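E3 ubiquitin-protein ligase HERC2 (Homo sapiens, PDB 4L1M) is a large HECT-type E3 ubiquitin ligase that probably passes ubiquitin to target proteins, this structure being its first RCC1-like beta-propeller domain. Local coordinates at residues 182-190 with 245-253. Numbering follows the deposited sequence.
Sequences YGRLGHGSS and DGCKTPKLI. With SO4 (sulfate ion), chain E.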
loop_
_atom_site.group_PDB
_atom_site.type_symbol
_atom_site.label_atom_id
_atom_site.label_comp_id
_atom_site.label_asym_id
_atom_site.label_seq_id
_atom_site.Cartn_x
_atom_site.Cartn_y
_atom_site.Cartn_z
ATOM N N TYR A 182 13.377 -13.188 8.084
ATOM C CA TYR A 182 12.261 -13.427 8.985
ATOM C C TYR A 182 11.043 -14.052 8.320
ATOM O O TYR A 182 9.938 -14.016 8.868
ATOM C CB TYR A 182 11.878 -12.148 9.737
ATOM C CG TYR A 182 12.993 -11.603 10.572
ATOM C CD1 TYR A 182 13.395 -12.270 11.725
ATOM C CD2 TYR A 182 13.654 -10.425 10.224
ATOM C CE1 TYR A 182 14.444 -11.794 12.508
ATOM C CE2 TYR A 182 14.705 -9.937 10.987
ATOM C CZ TYR A 182 15.100 -10.638 12.130
ATOM O OH TYR A 182 16.120 -10.178 12.930
ATOM N N GLY A 183 11.234 -14.650 7.152
ATOM C CA GLY A 183 10.176 -15.409 6.495
ATOM C C GLY A 183 9.102 -14.593 5.823
ATOM O O GLY A 183 8.014 -15.097 5.575
ATOM N N ARG A 184 9.404 -13.346 5.489
ATOM C CA ARG A 184 8.423 -12.448 4.887
ATOM C C ARG A 184 7.868 -12.935 3.555
ATOM O O ARG A 184 6.795 -12.517 3.151
ATOM C CB ARG A 184 9.018 -11.030 4.709
ATOM C CG ARG A 184 10.085 -10.907 3.621
ATOM C CD ARG A 184 10.853 -9.594 3.732
ATOM N NE ARG A 184 11.518 -9.519 5.024
ATOM C CZ ARG A 184 12.052 -8.437 5.571
ATOM N NH1 ARG A 184 12.591 -8.521 6.755
ATOM N NH2 ARG A 184 12.068 -7.300 4.949
ATOM N N LEU A 185 8.604 -13.774 2.850
ATOM C CA LEU A 185 8.116 -14.303 1.569
ATOM C C LEU A 185 7.102 -15.439 1.752
ATOM O O LEU A 185 6.319 -15.712 0.843
ATOM C CB LEU A 185 9.279 -14.784 0.697
ATOM C CG LEU A 185 10.373 -13.753 0.440
ATOM C CD1 LEU A 185 11.516 -14.367 -0.337
ATOM C CD2 LEU A 185 9.828 -12.534 -0.292
ATOM N N GLY A 186 7.120 -16.107 2.911
ATOM C CA GLY A 186 6.141 -17.168 3.208
ATOM C C GLY A 186 6.444 -18.566 2.659
ATOM O O GLY A 186 5.534 -19.390 2.561
ATOM N N HIS A 187 7.701 -18.856 2.328
ATOM C CA HIS A 187 8.050 -20.175 1.795
ATOM C C HIS A 187 8.768 -21.067 2.786
ATOM O O HIS A 187 9.494 -21.955 2.385
ATOM C CB HIS A 187 8.918 -20.035 0.541
ATOM C CG HIS A 187 8.378 -19.057 -0.440
ATOM N ND1 HIS A 187 7.117 -19.182 -0.985
ATOM C CD2 HIS A 187 8.909 -17.923 -0.955
ATOM C CE1 HIS A 187 6.908 -18.179 -1.812
ATOM N NE2 HIS A 187 7.974 -17.396 -1.804
ATOM N N GLY A 188 8.591 -20.835 4.078
ATOM C CA GLY A 188 9.150 -21.742 5.096
ATOM C C GLY A 188 10.633 -21.595 5.383
ATOM O O GLY A 188 11.225 -22.442 6.017
ATOM N N SER A 189 11.244 -20.521 4.915
ATOM C CA SER A 189 12.653 -20.241 5.217
ATOM C C SER A 189 12.897 -18.735 5.118
ATOM O O SER A 189 11.976 -17.983 4.870
ATOM C CB SER A 189 13.580 -21.010 4.269
ATOM O OG SER A 189 13.739 -20.360 3.018
ATOM N N SER A 190 14.138 -18.328 5.301
ATOM C CA SER A 190 14.534 -16.935 5.217
ATOM C C SER A 190 15.293 -16.629 3.935
ATOM O O SER A 190 15.920 -15.578 3.835
ATOM C CB SER A 190 15.430 -16.584 6.415
ATOM O OG SER A 190 14.664 -16.429 7.593
ATOM N N ASP A 245 6.283 -13.811 18.420
ATOM C CA ASP A 245 6.906 -14.869 17.608
ATOM C C ASP A 245 6.605 -14.659 16.127
ATOM O O ASP A 245 5.492 -14.291 15.754
ATOM C CB ASP A 245 6.369 -16.250 18.017
ATOM C CG ASP A 245 6.922 -16.735 19.340
ATOM O OD1 ASP A 245 7.792 -16.053 19.929
ATOM O OD2 ASP A 245 6.476 -17.805 19.804
ATOM N N GLY A 246 7.596 -14.879 15.287
ATOM C CA GLY A 246 7.407 -14.795 13.848
ATOM C C GLY A 246 6.976 -16.125 13.278
ATOM O O GLY A 246 6.898 -17.131 13.990
ATOM N N CYS A 247 6.718 -16.154 11.987
ATOM C CA CYS A 247 6.551 -17.420 11.309
ATOM C C CYS A 247 6.937 -17.270 9.854
ATOM O O CYS A 247 6.923 -16.150 9.299
ATOM C CB CYS A 247 5.118 -17.926 11.467
ATOM S SG CYS A 247 3.842 -16.957 10.653
ATOM N N LYS A 248 7.239 -18.399 9.220
ATOM C CA LYS A 248 7.792 -18.389 7.875
ATOM C C LYS A 248 6.858 -18.933 6.790
ATOM O O LYS A 248 7.247 -19.047 5.633
ATOM C CB LYS A 248 9.117 -19.131 7.901
ATOM C CG LYS A 248 10.060 -18.456 8.861
ATOM C CD LYS A 248 11.488 -18.893 8.714
ATOM C CE LYS A 248 12.243 -18.530 9.979
ATOM N NZ LYS A 248 13.699 -18.521 9.712
ATOM N N THR A 249 5.634 -19.272 7.175
ATOM C CA THR A 249 4.601 -19.692 6.227
ATOM C C THR A 249 3.292 -19.060 6.702
ATOM O O THR A 249 3.169 -18.737 7.882
ATOM C CB THR A 249 4.442 -21.209 6.210
ATOM O OG1 THR A 249 4.085 -21.636 7.515
ATOM C CG2 THR A 249 5.738 -21.883 5.835
ATOM N N PRO A 250 2.329 -18.855 5.788
ATOM C CA PRO A 250 1.065 -18.192 6.123
ATOM C C PRO A 250 0.248 -18.871 7.211
ATOM O O PRO A 250 0.106 -20.093 7.195
ATOM C CB PRO A 250 0.267 -18.273 4.820
ATOM C CG PRO A 250 1.289 -18.442 3.765
ATOM C CD PRO A 250 2.403 -19.224 4.371
ATOM N N LYS A 251 -0.271 -18.079 8.136
ATOM C CA LYS A 251 -1.081 -18.579 9.213
ATOM C C LYS A 251 -2.307 -17.688 9.397
ATOM O O LYS A 251 -2.236 -16.492 9.205
ATOM C CB LYS A 251 -0.264 -18.671 10.501
ATOM C CG LYS A 251 0.785 -19.783 10.489
ATOM C CD LYS A 251 1.512 -19.904 11.828
ATOM C CE LYS A 251 2.457 -21.115 11.897
ATOM N N LEU A 252 -3.409 -18.302 9.804
ATOM C CA LEU A 252 -4.674 -17.650 9.934
ATOM C C LEU A 252 -4.693 -16.675 11.099
ATOM O O LEU A 252 -4.140 -16.954 12.183
ATOM C CB LEU A 252 -5.747 -18.709 10.188
ATOM C CG LEU A 252 -7.191 -18.221 10.230
ATOM C CD1 LEU A 252 -7.628 -17.737 8.867
ATOM C CD2 LEU A 252 -8.116 -19.338 10.688
ATOM N N ILE A 253 -5.352 -15.544 10.899
ATOM C CA ILE A 253 -5.629 -14.646 11.996
ATOM C C ILE A 253 -6.992 -15.000 12.570
ATOM O O ILE A 253 -8.011 -14.593 12.038
ATOM C CB ILE A 253 -5.521 -13.188 11.566
ATOM C CG1 ILE A 253 -4.119 -12.917 11.026
ATOM C CG2 ILE A 253 -5.752 -12.272 12.764
ATOM C CD1 ILE A 253 -3.900 -11.498 10.526
HETATM S S SO4 E . 6.744 -21.813 10.441
HETATM O O1 SO4 E . 5.347 -21.392 10.200
HETATM O O2 SO4 E . 7.442 -20.981 11.472
HETATM O O3 SO4 E . 6.623 -23.229 10.877
HETATM O O4 SO4 E . 7.556 -21.810 9.202
#
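Lys248 O takes the backbone N-H of Gly188, with N and O 2.7 Å apart, and also faces the CA-H of Gly186, whose CA lies 3.3 Å from that oxygen. The N-H does not meet the carbonyl in its plane: Gly188 N stands 41° out of it. Gly183 to Gly186 form a type I beta turn, closed by Gly186 N on Gly183 O, and the chain of Lys248 runs past this loop. Its CG packs 3.9 Å from Gly183 CA, and its CD rides over the backbone of Ser189. With CG anti to the carbonyl carbon (chi1 -59°) and the rest extended, the side chain stretches along the loop until NZ meets Ser190 OG at 3.1 Å. Thr249 splits its two branches: CG2 rests on Gly188 CA, while OG1 donates to O1 of a sulfate, 3.0 Å away, probably picked up from the crystallisation liquor. Lys248 N adds a weak bond to sulfate O2. At the end of the turn, Pro250 CD abuts Gly186 O. The contact is a surface junction between neighbouring blades of the RCC1-type propeller. Residues 182-190 belong to the loop joining strands 174-178 and 196-198 of one blade, and Arg184 O reaches Thr219 OG1 of the next. There strand 250-252 is an edge strand, paired antiparallel with strand 228-232, whose Trp231 packs against Pro250.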